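Local coordinates for coelenterazine-binding protein with bound coelenterazine (Renilla muelleri, PDB 2HPS), which binds the luciferin coelenterazine and, as a calcium-dependent luciferin-binding protein, probably makes it available to luciferase and oxygen only once calcium is bound, at residues F160-N165 and T174-A179; N150-G153 and D158-L161; R14-R19 and D87-M92; S7-H12 and A81-T86. All blocks are in the same frame, centred on the assembly; numbering follows the deposited sequence. Where two conformers were deposited one is given.

Contact 1: residues F160-N165 and T174-A179; sequences FLVTVN and TALANA. With CTZ (c2-hydroxy-coelenterazine), chain B.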
# COMPACT_ATOMS: atom_id res chain seq x y z
N PHE A 160 -2.59 12.26 -2.73
CA PHE A 160 -2.25 10.85 -2.54
C PHE A 160 -1.86 10.61 -1.08
O PHE A 160 -2.33 9.65 -0.44
CB PHE A 160 -1.13 10.46 -3.49
CG PHE A 160 -0.80 8.98 -3.49
CD1 PHE A 160 -1.63 8.08 -4.16
CD2 PHE A 160 0.35 8.50 -2.84
CE1 PHE A 160 -1.31 6.70 -4.18
CE2 PHE A 160 0.66 7.12 -2.86
CZ PHE A 160 -0.17 6.24 -3.53
N LEU A 161 -1.04 11.50 -0.52
CA LEU A 161 -0.61 11.39 0.88
C LEU A 161 -1.78 11.46 1.89
O LEU A 161 -1.74 10.82 2.95
CB LEU A 161 0.48 12.43 1.19
CG LEU A 161 1.43 12.24 2.37
CD1 LEU A 161 2.10 10.85 2.38
CD2 LEU A 161 2.47 13.36 2.34
N VAL A 162 -2.82 12.23 1.57
CA VAL A 162 -4.02 12.26 2.42
C VAL A 162 -4.61 10.83 2.55
O VAL A 162 -4.90 10.35 3.67
CB VAL A 162 -5.05 13.27 1.88
CG1 VAL A 162 -6.44 13.04 2.54
CG2 VAL A 162 -4.51 14.71 2.11
N THR A 163 -4.76 10.18 1.41
CA THR A 163 -5.30 8.81 1.35
C THR A 163 -4.38 7.83 2.10
O THR A 163 -4.86 7.02 2.90
CB THR A 163 -5.52 8.36 -0.11
OG1 THR A 163 -6.61 9.14 -0.64
CG2 THR A 163 -5.92 6.87 -0.17
N VAL A 164 -3.08 7.92 1.84
CA VAL A 164 -2.13 7.03 2.52
C VAL A 164 -2.22 7.17 4.03
O VAL A 164 -2.32 6.19 4.77
CB VAL A 164 -0.68 7.31 2.05
CG1 VAL A 164 0.31 6.56 2.90
CG2 VAL A 164 -0.54 6.94 0.57
N ASN A 165 -2.18 8.40 4.53
CA ASN A 165 -2.31 8.61 5.97
C ASN A 165 -3.62 8.10 6.54
O ASN A 165 -3.65 7.51 7.62
CB ASN A 165 -2.10 10.09 6.31
CG ASN A 165 -0.63 10.43 6.42
OD1 ASN A 165 0.01 10.04 7.40
ND2 ASN A 165 -0.09 11.13 5.43
N THR A 174 -13.48 5.85 6.32
CA THR A 174 -13.66 6.91 5.31
C THR A 174 -13.74 6.30 3.92
O THR A 174 -13.29 5.17 3.70
CB THR A 174 -12.50 7.92 5.28
OG1 THR A 174 -11.32 7.29 4.77
CG2 THR A 174 -12.21 8.53 6.66
N ALA A 175 -14.29 7.06 2.98
CA ALA A 175 -14.37 6.60 1.59
C ALA A 175 -12.98 6.30 1.02
O ALA A 175 -12.80 5.32 0.30
CB ALA A 175 -15.07 7.65 0.73
N LEU A 176 -12.00 7.13 1.36
CA LEU A 176 -10.65 6.97 0.80
C LEU A 176 -10.02 5.69 1.33
O LEU A 176 -9.46 4.89 0.56
CB LEU A 176 -9.77 8.18 1.12
CG LEU A 176 -10.17 9.50 0.42
CD1 LEU A 176 -9.29 10.64 0.92
CD2 LEU A 176 -10.07 9.34 -1.10
N ALA A 177 -10.13 5.48 2.64
CA ALA A 177 -9.53 4.27 3.23
C ALA A 177 -10.25 3.02 2.75
O ALA A 177 -9.65 1.96 2.56
CB ALA A 177 -9.53 4.36 4.74
N ASN A 178 -11.56 3.12 2.54
CA ASN A 178 -12.34 2.01 2.00
C ASN A 178 -12.04 1.67 0.54
O ASN A 178 -12.45 0.61 0.06
CB ASN A 178 -13.85 2.29 2.14
CG ASN A 178 -14.38 2.09 3.57
OD1 ASN A 178 -13.67 1.58 4.47
ND2 ASN A 178 -15.65 2.47 3.77
N ALA A 179 -11.31 2.55 -0.16
CA ALA A 179 -11.07 2.38 -1.59
C ALA A 179 -9.61 2.09 -1.96
O ALA A 179 -9.35 1.46 -3.00
CB ALA A 179 -11.55 3.60 -2.36
N1 CTZ B . -0.71 -1.74 -3.45
C2 CTZ B . -0.24 -2.98 -3.74
C3 CTZ B . -1.42 -3.67 -4.25
N4 CTZ B . -2.48 -2.87 -4.26
C5 CTZ B . -3.76 -3.08 -4.63
C6 CTZ B . -4.68 -2.03 -4.49
N7 CTZ B . -4.30 -0.83 -4.00
C8 CTZ B . -3.03 -0.58 -3.63
C9 CTZ B . -2.05 -1.69 -3.75
C10 CTZ B . 1.18 -3.47 -3.55
C11 CTZ B . 1.45 -3.42 -2.07
C12 CTZ B . 2.39 -2.51 -1.57
C13 CTZ B . 2.65 -2.43 -0.21
C14 CTZ B . 1.97 -3.29 0.66
C15 CTZ B . 1.02 -4.21 0.17
C16 CTZ B . 0.76 -4.27 -1.20
O17 CTZ B . 2.23 -3.22 1.99
O18 CTZ B . -1.47 -4.90 -4.65
C19 CTZ B . -6.08 -2.24 -4.93
C20 CTZ B . -6.72 -3.47 -4.77
C21 CTZ B . -8.04 -3.63 -5.21
C22 CTZ B . -8.71 -2.56 -5.81
C23 CTZ B . -8.08 -1.34 -5.98
C24 CTZ B . -6.76 -1.17 -5.54
O25 CTZ B . -9.99 -2.75 -6.23
C26 CTZ B . -2.57 0.74 -3.06
C27 CTZ B . -2.22 1.67 -4.19
C28 CTZ B . -0.92 2.10 -4.41
C29 CTZ B . -0.65 2.97 -5.47
C30 CTZ B . -1.69 3.39 -6.31
C31 CTZ B . -3.00 2.97 -6.08
C32 CTZ B . -3.27 2.11 -5.01
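Leu176 meets Thr163 with both of its methyl branches: CD1 lies 3.4 Å from Thr163 OG1, and CD2 lies 3.5 Å from the same oxygen. The hydroxyl oxygen lies against the branch point of the leucine, with CB and CG only slightly farther off than the methyls, and the threonine side chain stands roughly perpendicular to that of Leu176. Val162 adds a looser apolar touch from the preceding position, its CG1 standing 4.1 Å from Leu176 CD1. Thr163 presents its oxygen here because OG1 is turned opposite its own carbonyl carbon (chi1 -69°), while CG2 faces Leu176 O. With an alanine here both methyls are gone, and the gap opened beside Thr163 OG1 and Val162 CG1 would probably leave the short helix less firmly seated on its neighbour. The helices joined are 157-169, the exiting helix of the fourth EF-hand, and the short C-terminal helix 175-180, which packs back against it; the backbones come within 5.7 Å between Thr163 CA and Leu176 CA. The start of the short helix is fixed by an N-cap: Thr174 OG1 accepts from Ala177 N at 3.0 Å with a nearly straight N-H...O angle of 166°, and Asp166 is a further partner of that hydroxyl. On helix 157-169, Asn165 ND2 folds back to Leu161 O at 3.0 Å, coming from above the carbonyl plane, on the opposite face from Asn165 N. Phe160 lines the coelenterazine pocket, where its CZ approaches C29 of the ligand's phenyl ring to 3.8 Å, with C29 lying at the edge of the Phe160 ring.

Contact 2: residues N150-G153 and D158-L161; sequences NKNG and DEFL. With CTZ (c2-hydroxy-coelenterazine), chain B.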
# COMPACT_ATOMS: atom_id res chain seq x y z
N ASN A 150 -10.65 15.49 -5.42
CA ASN A 150 -10.98 16.80 -5.98
C ASN A 150 -11.51 16.75 -7.40
O ASN A 150 -11.88 17.79 -7.97
CB ASN A 150 -9.80 17.76 -5.84
CG ASN A 150 -9.59 18.18 -4.40
OD1 ASN A 150 -10.55 18.43 -3.67
ND2 ASN A 150 -8.34 18.24 -3.98
N LYS A 151 -11.58 15.54 -7.96
CA LYS A 151 -12.15 15.30 -9.30
C LYS A 151 -11.56 16.19 -10.40
O LYS A 151 -12.29 16.87 -11.15
CB LYS A 151 -13.70 15.35 -9.27
CG LYS A 151 -14.35 14.23 -8.44
CD LYS A 151 -14.13 12.86 -9.10
CE LYS A 151 -14.84 11.78 -8.29
NZ LYS A 151 -14.15 11.53 -6.97
N ASN A 152 -10.23 16.18 -10.48
CA ASN A 152 -9.46 16.94 -11.47
C ASN A 152 -8.94 16.08 -12.60
O ASN A 152 -8.25 16.58 -13.50
CB ASN A 152 -8.27 17.65 -10.80
CG ASN A 152 -8.72 18.77 -9.88
OD1 ASN A 152 -9.60 19.56 -10.22
ND2 ASN A 152 -8.10 18.85 -8.71
N GLY A 153 -9.23 14.78 -12.54
CA GLY A 153 -8.70 13.87 -13.54
C GLY A 153 -7.23 13.60 -13.34
O GLY A 153 -6.58 13.03 -14.19
N ASP A 158 0.24 15.54 -2.70
CA ASP A 158 -0.40 15.84 -1.42
C ASP A 158 -1.74 15.11 -1.27
O ASP A 158 -2.08 14.62 -0.19
CB ASP A 158 -0.64 17.35 -1.28
CG ASP A 158 0.64 18.12 -0.99
OD1 ASP A 158 1.62 17.51 -0.51
OD2 ASP A 158 0.65 19.35 -1.26
N GLU A 159 -2.51 15.03 -2.36
CA GLU A 159 -3.80 14.33 -2.31
C GLU A 159 -3.58 12.83 -2.05
O GLU A 159 -4.29 12.21 -1.24
CB GLU A 159 -4.58 14.54 -3.61
CG GLU A 159 -5.17 15.94 -3.76
CD GLU A 159 -5.50 16.32 -5.20
OE1 GLU A 159 -5.31 15.50 -6.12
OE2 GLU A 159 -5.95 17.48 -5.42
N PHE A 160 -2.59 12.26 -2.73
CA PHE A 160 -2.25 10.85 -2.54
C PHE A 160 -1.86 10.61 -1.08
O PHE A 160 -2.33 9.65 -0.44
CB PHE A 160 -1.13 10.46 -3.49
CG PHE A 160 -0.80 8.98 -3.49
CD1 PHE A 160 -1.63 8.08 -4.16
CD2 PHE A 160 0.35 8.50 -2.84
CE1 PHE A 160 -1.31 6.70 -4.18
CE2 PHE A 160 0.66 7.12 -2.86
CZ PHE A 160 -0.17 6.24 -3.53
N LEU A 161 -1.04 11.50 -0.52
CA LEU A 161 -0.61 11.39 0.88
C LEU A 161 -1.78 11.46 1.89
O LEU A 161 -1.74 10.82 2.95
CB LEU A 161 0.48 12.43 1.19
CG LEU A 161 1.43 12.24 2.37
CD1 LEU A 161 2.10 10.85 2.38
CD2 LEU A 161 2.47 13.36 2.34
N1 CTZ B . -0.71 -1.74 -3.45
C2 CTZ B . -0.24 -2.98 -3.74
C3 CTZ B . -1.42 -3.67 -4.25
N4 CTZ B . -2.48 -2.87 -4.26
C5 CTZ B . -3.76 -3.08 -4.63
C6 CTZ B . -4.68 -2.03 -4.49
N7 CTZ B . -4.30 -0.83 -4.00
C8 CTZ B . -3.03 -0.58 -3.63
C9 CTZ B . -2.05 -1.69 -3.75
C10 CTZ B . 1.18 -3.47 -3.55
C11 CTZ B . 1.45 -3.42 -2.07
C12 CTZ B . 2.39 -2.51 -1.57
C13 CTZ B . 2.65 -2.43 -0.21
C14 CTZ B . 1.97 -3.29 0.66
C15 CTZ B . 1.02 -4.21 0.17
C16 CTZ B . 0.76 -4.27 -1.20
O17 CTZ B . 2.23 -3.22 1.99
O18 CTZ B . -1.47 -4.90 -4.65
C19 CTZ B . -6.08 -2.24 -4.93
C20 CTZ B . -6.72 -3.47 -4.77
C21 CTZ B . -8.04 -3.63 -5.21
C22 CTZ B . -8.71 -2.56 -5.81
C23 CTZ B . -8.08 -1.34 -5.98
C24 CTZ B . -6.76 -1.17 -5.54
O25 CTZ B . -9.99 -2.75 -6.23
C26 CTZ B . -2.57 0.74 -3.06
C27 CTZ B . -2.22 1.67 -4.19
C28 CTZ B . -0.92 2.10 -4.41
C29 CTZ B . -0.65 2.97 -5.47
C30 CTZ B . -1.69 3.39 -6.31
C31 CTZ B . -3.00 2.97 -6.08
C32 CTZ B . -3.27 2.11 -5.01
O HOH W 1 -8.09 14.92 -6.74
O HOH W 2 -5.77 17.08 -8.42
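The carboxylate of Glu159 and the side-chain amide of Asn150 meet with their planes 66° apart. Asn150 ND2 gives a hydrogen bond to Glu159 OE2 at 2.9 Å, straight at the hydrogen (165°). The acceptor lies practically in the amide plane of Asn150, whereas the donor comes down on OE2 from above the carboxylate plane, 47° out of it. The second amide, that of Asn152, is turned much less from the carboxylate plane, but its ND2 stays 4.2 Å from Glu159 OE2 and is linked to the carboxylate by a water instead. This water accepts from Asn152 ND2 at 2.9 Å and lies within donating distance of Glu159 OE1; another accepts from Asn150 N and makes a weak bond to the same OE1. These residues belong to the calcium loop of the fourth EF-hand, a helix-loop-helix in which Asn150, Asn152 and Glu159 are probable ligands of the second calcium ion, together with Asp148 and Gln154. No metal is bound here, and a direct hydrogen bond from the Asn150 amide, together with waters, joins the loop to the glutamate. Glu159 reaches across from the first turn of the exiting helix because its chain is extended beyond CG. Within the loop its OE1 also accepts from Ser156 N, while Asp148 receives the backbone amides of Asn152 and Gly153, which fixes the turn on which both asparagines sit.

Contact 3: residues R14-R19 and D87-M92; sequences RKMKTR and DSLLKM. With CTZ (c2-hydroxy-coelenterazine), chain B.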
# COMPACT_ATOMS: atom_id res chain seq x y z
N ARG A 14 -9.17 -4.80 9.76
CA ARG A 14 -9.86 -5.09 8.49
C ARG A 14 -9.14 -4.43 7.32
O ARG A 14 -8.91 -5.07 6.29
CB ARG A 14 -11.31 -4.64 8.56
CG ARG A 14 -12.15 -5.04 7.34
CD ARG A 14 -13.63 -4.65 7.57
NE ARG A 14 -14.46 -4.97 6.41
CZ ARG A 14 -15.02 -6.15 6.17
NH1 ARG A 14 -14.83 -7.17 7.01
NH2 ARG A 14 -15.76 -6.31 5.06
N LYS A 15 -8.72 -3.18 7.51
CA LYS A 15 -7.93 -2.49 6.52
C LYS A 15 -6.61 -3.23 6.28
O LYS A 15 -6.23 -3.49 5.14
CB LYS A 15 -7.66 -1.05 6.95
CG LYS A 15 -8.90 -0.14 6.85
CD LYS A 15 -8.53 1.33 7.00
CE LYS A 15 -7.94 1.66 8.38
NZ LYS A 15 -7.60 3.16 8.52
N MSE A 16 -5.93 -3.58 7.37
CA MSE A 16 -4.61 -4.21 7.24
C MSE A 16 -4.70 -5.60 6.60
O MSE A 16 -3.84 -5.99 5.82
CB MSE A 16 -3.88 -4.27 8.59
CG MSE A 16 -3.57 -2.92 9.20
SE MSE A 16 -2.53 -1.73 7.98
CE MSE A 16 -4.02 -0.44 7.47
N LYS A 17 -5.75 -6.35 6.92
CA LYS A 17 -5.94 -7.65 6.28
C LYS A 17 -6.16 -7.52 4.76
O LYS A 17 -5.72 -8.36 3.96
CB LYS A 17 -7.09 -8.43 6.95
CG LYS A 17 -7.14 -9.90 6.50
CD LYS A 17 -8.28 -10.72 7.13
CE LYS A 17 -8.36 -12.09 6.44
NZ LYS A 17 -9.50 -12.90 7.00
N THR A 18 -6.84 -6.46 4.35
CA THR A 18 -7.09 -6.20 2.93
C THR A 18 -5.75 -5.94 2.23
O THR A 18 -5.46 -6.50 1.17
CB THR A 18 -8.06 -5.02 2.80
OG1 THR A 18 -9.28 -5.36 3.50
CG2 THR A 18 -8.40 -4.74 1.34
N ARG A 19 -4.91 -5.16 2.89
CA ARG A 19 -3.56 -4.85 2.40
C ARG A 19 -2.73 -6.13 2.32
O ARG A 19 -2.06 -6.39 1.33
CB ARG A 19 -2.90 -3.86 3.36
CG ARG A 19 -1.46 -3.55 3.03
CD ARG A 19 -0.89 -2.61 4.10
NE ARG A 19 0.58 -2.61 4.08
CZ ARG A 19 1.35 -2.23 5.10
NH1 ARG A 19 0.82 -1.80 6.25
NH2 ARG A 19 2.67 -2.27 4.96
N ASP A 87 -0.54 -3.30 15.05
CA ASP A 87 0.23 -3.10 16.29
C ASP A 87 1.37 -2.10 16.06
O ASP A 87 1.54 -1.18 16.86
CB ASP A 87 0.80 -4.43 16.82
CG ASP A 87 -0.25 -5.29 17.51
OD1 ASP A 87 -1.36 -4.80 17.78
OD2 ASP A 87 0.05 -6.48 17.76
N SER A 88 2.10 -2.27 14.96
CA SER A 88 3.22 -1.37 14.61
C SER A 88 2.78 0.06 14.28
O SER A 88 3.30 1.03 14.86
CB SER A 88 4.11 -1.95 13.51
OG SER A 88 3.39 -2.23 12.33
N LEU A 89 1.81 0.18 13.37
CA LEU A 89 1.35 1.50 12.92
C LEU A 89 0.70 2.33 14.00
O LEU A 89 0.94 3.53 14.08
CB LEU A 89 0.40 1.37 11.73
CG LEU A 89 1.11 0.95 10.44
CD1 LEU A 89 0.11 0.40 9.43
CD2 LEU A 89 1.92 2.13 9.86
N LEU A 90 -0.13 1.70 14.84
CA LEU A 90 -0.89 2.48 15.82
C LEU A 90 -0.07 2.92 17.04
O LEU A 90 -0.51 3.76 17.81
CB LEU A 90 -2.19 1.75 16.22
CG LEU A 90 -3.22 1.61 15.07
CD1 LEU A 90 -4.53 0.98 15.58
CD2 LEU A 90 -3.50 2.92 14.34
N LYS A 91 1.12 2.35 17.17
CA LYS A 91 2.10 2.68 18.22
C LYS A 91 2.87 3.97 17.87
O LYS A 91 3.41 4.66 18.76
CB LYS A 91 3.08 1.51 18.36
CG LYS A 91 3.96 1.48 19.62
CD LYS A 91 4.83 0.22 19.63
N MSE A 92 2.92 4.29 16.58
CA MSE A 92 3.86 5.32 16.09
C MSE A 92 3.42 6.71 16.45
O MSE A 92 2.22 7.01 16.44
CB MSE A 92 4.03 5.23 14.58
CG MSE A 92 4.68 3.94 14.12
SE MSE A 92 4.73 3.99 12.19
CE MSE A 92 5.38 2.20 11.79
N1 CTZ B . -0.71 -1.74 -3.45
C2 CTZ B . -0.24 -2.98 -3.74
C3 CTZ B . -1.42 -3.67 -4.25
N4 CTZ B . -2.48 -2.87 -4.26
C5 CTZ B . -3.76 -3.08 -4.63
C6 CTZ B . -4.68 -2.03 -4.49
N7 CTZ B . -4.30 -0.83 -4.00
C8 CTZ B . -3.03 -0.58 -3.63
C9 CTZ B . -2.05 -1.69 -3.75
C10 CTZ B . 1.18 -3.47 -3.55
C11 CTZ B . 1.45 -3.42 -2.07
C12 CTZ B . 2.39 -2.51 -1.57
C13 CTZ B . 2.65 -2.43 -0.21
C14 CTZ B . 1.97 -3.29 0.66
C15 CTZ B . 1.02 -4.21 0.17
C16 CTZ B . 0.76 -4.27 -1.20
O17 CTZ B . 2.23 -3.22 1.99
O18 CTZ B . -1.47 -4.90 -4.65
C19 CTZ B . -6.08 -2.24 -4.93
C20 CTZ B . -6.72 -3.47 -4.77
C21 CTZ B . -8.04 -3.63 -5.21
C22 CTZ B . -8.71 -2.56 -5.81
C23 CTZ B . -8.08 -1.34 -5.98
C24 CTZ B . -6.76 -1.17 -5.54
O25 CTZ B . -9.99 -2.75 -6.23
C26 CTZ B . -2.57 0.74 -3.06
C27 CTZ B . -2.22 1.67 -4.19
C28 CTZ B . -0.92 2.10 -4.41
C29 CTZ B . -0.65 2.97 -5.47
C30 CTZ B . -1.69 3.39 -6.31
C31 CTZ B . -3.00 2.97 -6.08
C32 CTZ B . -3.27 2.11 -5.01
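Leu89 directs one methyl, CD1, at two side chains of the N-terminal helix, the entering helix of the first EF-hand, and meets both at a slant. The selenium of Met16, a selenomethionine, lies 3.7 Å from Leu89 CD1, brought there by a chain folded about its CB-CG bond (chi2 -55°) and turned again about CG-SE. Arg19 NH1 stands 3.9 Å from the same methyl, with Leu89 CD1 near the guanidinium plane at its edge; Met16 SE also lies at an edge, in plane. The edge carrying NE and NH2 faces coelenterazine, whose pocket Arg19 lines. Arg19 NE donates to the ligand phenol oxygen O17 at 2.7 Å with a 163° angle, and NH2 adds a weak, more bent bond to O17. With CG trans to N (chi1 175°), the chain runs extended as far as NE and so reaches O17. Replacing Arg19 by a leucine would probably leave O17 without both N-H donors and Tyr36 without its bond to NH2. Tyr36 OH and Arg22 NE also hydrogen-bond to the ligand. The contact is buried: helix 6-21 meets helix 78-91, Leu168 of helix 157-169 touches both Arg19 and Leu89, and Val64 and Leu68 of helix 51-68 pack on Arg19.

Contact 4: residues S7-H12 and A81-T86; sequences SERAYH and AAVNAT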
# COMPACT_ATOMS: atom_id res chain seq x y z
N SER A 7 -13.97 -1.53 18.32
CA SER A 7 -14.45 -1.32 16.95
C SER A 7 -13.42 -0.59 16.09
O SER A 7 -13.28 -0.89 14.90
CB SER A 7 -15.79 -0.60 16.95
OG SER A 7 -15.68 0.61 17.68
N GLU A 8 -12.68 0.35 16.68
CA GLU A 8 -11.57 1.01 15.96
C GLU A 8 -10.49 -0.02 15.61
O GLU A 8 -9.99 -0.06 14.48
CB GLU A 8 -10.97 2.15 16.80
CG GLU A 8 -11.90 3.34 16.89
CD GLU A 8 -11.43 4.38 17.90
OE1 GLU A 8 -10.60 4.06 18.80
OE2 GLU A 8 -11.92 5.53 17.80
N ARG A 9 -10.14 -0.87 16.58
CA ARG A 9 -9.16 -1.92 16.31
C ARG A 9 -9.69 -2.86 15.23
O ARG A 9 -8.95 -3.25 14.32
CB ARG A 9 -8.78 -2.69 17.57
CG ARG A 9 -7.69 -3.73 17.28
CD ARG A 9 -7.21 -4.42 18.53
NE ARG A 9 -6.17 -5.41 18.23
CZ ARG A 9 -4.87 -5.15 18.04
NH1 ARG A 9 -4.39 -3.91 18.13
NH2 ARG A 9 -4.05 -6.15 17.75
N ALA A 10 -10.97 -3.22 15.32
CA ALA A 10 -11.58 -4.10 14.32
C ALA A 10 -11.45 -3.53 12.92
O ALA A 10 -11.03 -4.22 12.00
CB ALA A 10 -13.07 -4.35 14.66
N TYR A 11 -11.78 -2.24 12.78
CA TYR A 11 -11.75 -1.60 11.47
C TYR A 11 -10.31 -1.50 10.95
O TYR A 11 -10.04 -1.79 9.78
CB TYR A 11 -12.42 -0.22 11.54
CG TYR A 11 -12.35 0.52 10.22
CD1 TYR A 11 -13.02 0.02 9.09
CD2 TYR A 11 -11.56 1.65 10.08
CE1 TYR A 11 -12.93 0.67 7.85
CE2 TYR A 11 -11.46 2.30 8.85
CZ TYR A 11 -12.14 1.81 7.74
OH TYR A 11 -12.05 2.45 6.53
N HIS A 12 -9.38 -1.10 11.82
CA HIS A 12 -7.99 -0.99 11.39
C HIS A 12 -7.43 -2.34 10.95
O HIS A 12 -6.79 -2.44 9.90
CB HIS A 12 -7.10 -0.37 12.47
CG HIS A 12 -5.81 0.13 11.92
ND1 HIS A 12 -4.71 -0.68 11.74
CD2 HIS A 12 -5.46 1.35 11.45
CE1 HIS A 12 -3.74 0.02 11.18
NE2 HIS A 12 -4.16 1.26 11.01
N ALA A 81 -0.01 -11.23 9.94
CA ALA A 81 0.68 -10.07 9.38
C ALA A 81 -0.14 -8.79 9.57
O ALA A 81 0.42 -7.73 9.85
CB ALA A 81 0.99 -10.30 7.90
N ALA A 82 -1.47 -8.90 9.42
CA ALA A 82 -2.36 -7.76 9.66
C ALA A 82 -2.27 -7.25 11.11
O ALA A 82 -2.18 -6.06 11.35
CB ALA A 82 -3.82 -8.10 9.28
N VAL A 83 -2.26 -8.17 12.07
CA VAL A 83 -2.09 -7.79 13.46
C VAL A 83 -0.74 -7.06 13.67
O VAL A 83 -0.68 -6.05 14.36
CB VAL A 83 -2.22 -9.02 14.39
CG1 VAL A 83 -1.70 -8.69 15.75
CG2 VAL A 83 -3.71 -9.48 14.48
N ASN A 84 0.32 -7.58 13.06
CA ASN A 84 1.64 -6.96 13.16
C ASN A 84 1.64 -5.53 12.59
O ASN A 84 2.21 -4.63 13.19
CB ASN A 84 2.69 -7.81 12.47
CG ASN A 84 2.95 -9.13 13.20
OD1 ASN A 84 2.68 -9.26 14.39
ND2 ASN A 84 3.50 -10.09 12.48
N ALA A 85 0.94 -5.35 11.46
CA ALA A 85 0.76 -4.03 10.85
C ALA A 85 0.02 -3.06 11.78
O ALA A 85 0.47 -1.93 12.02
CB ALA A 85 0.01 -4.17 9.49
N THR A 86 -1.13 -3.48 12.31
CA THR A 86 -1.94 -2.64 13.18
C THR A 86 -1.16 -2.29 14.44
O THR A 86 -1.11 -1.12 14.84
CB THR A 86 -3.27 -3.36 13.49
OG1 THR A 86 -4.03 -3.44 12.27
CG2 THR A 86 -4.08 -2.61 14.57
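Arg9 opens the contact between the entering helix of the first EF-hand (6-21) and the exiting helix of the second (78-91); the short segments run at 120° to each other, with axes 10.7 Å apart at closest approach. Its chain is extended from CG to NE, CG lying opposite the backbone N (chi1 -177°), and this carries the guanidinium across to the other helix. There NH2 lies 4.0 Å from Val83 CG1, which sits at the edge of the group near its plane, while NH1 is 3.8 Å from Thr86 CG2. The charge itself is taken up one residue further on, in a salt bridge from Arg9 NH2 to Asp87.

One turn later comes His12, buried and at the closest backbone approach, 6.5 Å between His12 CA and Thr86 CA. Its side chain and that of Thr86 run alongside each other, pointing opposite ways. The ring is gripped at both nitrogens, NE2 by Leu168 O of helix 157-169 and ND1 by Thr86 OG1, and together these bonds would hold the imidazole's rotation. ND1 and Thr86 OG1 share a hydrogen bond of 2.9 Å, with the hydroxyl oxygen at the ring edge and in its plane.

Contacts 3 and 4 join the same two helices, 6-21 and 78-91, with centres about 5 Å apart, and the Arg9-Asp87 salt bridge ties one to the other. Contact 3 is buried, with apolar packing across the segments and the polar end of Arg19 spent on the ligand; contact 4 is partly buried and held by a histidine-threonine hydrogen bond. Contacts 1 and 2 share Phe160 and Leu161 on helix 157-169: contact 1 is partly buried van der Waals packing, contact 2 a surface contact of one direct hydrogen bond and bridging waters among calcium-loop side chains. Tyr11 and Asn178 probably hydrogen-bond between contacts 4 and 1, whereas contacts 2 and 4, about 26 Å apart between centres, do not touch.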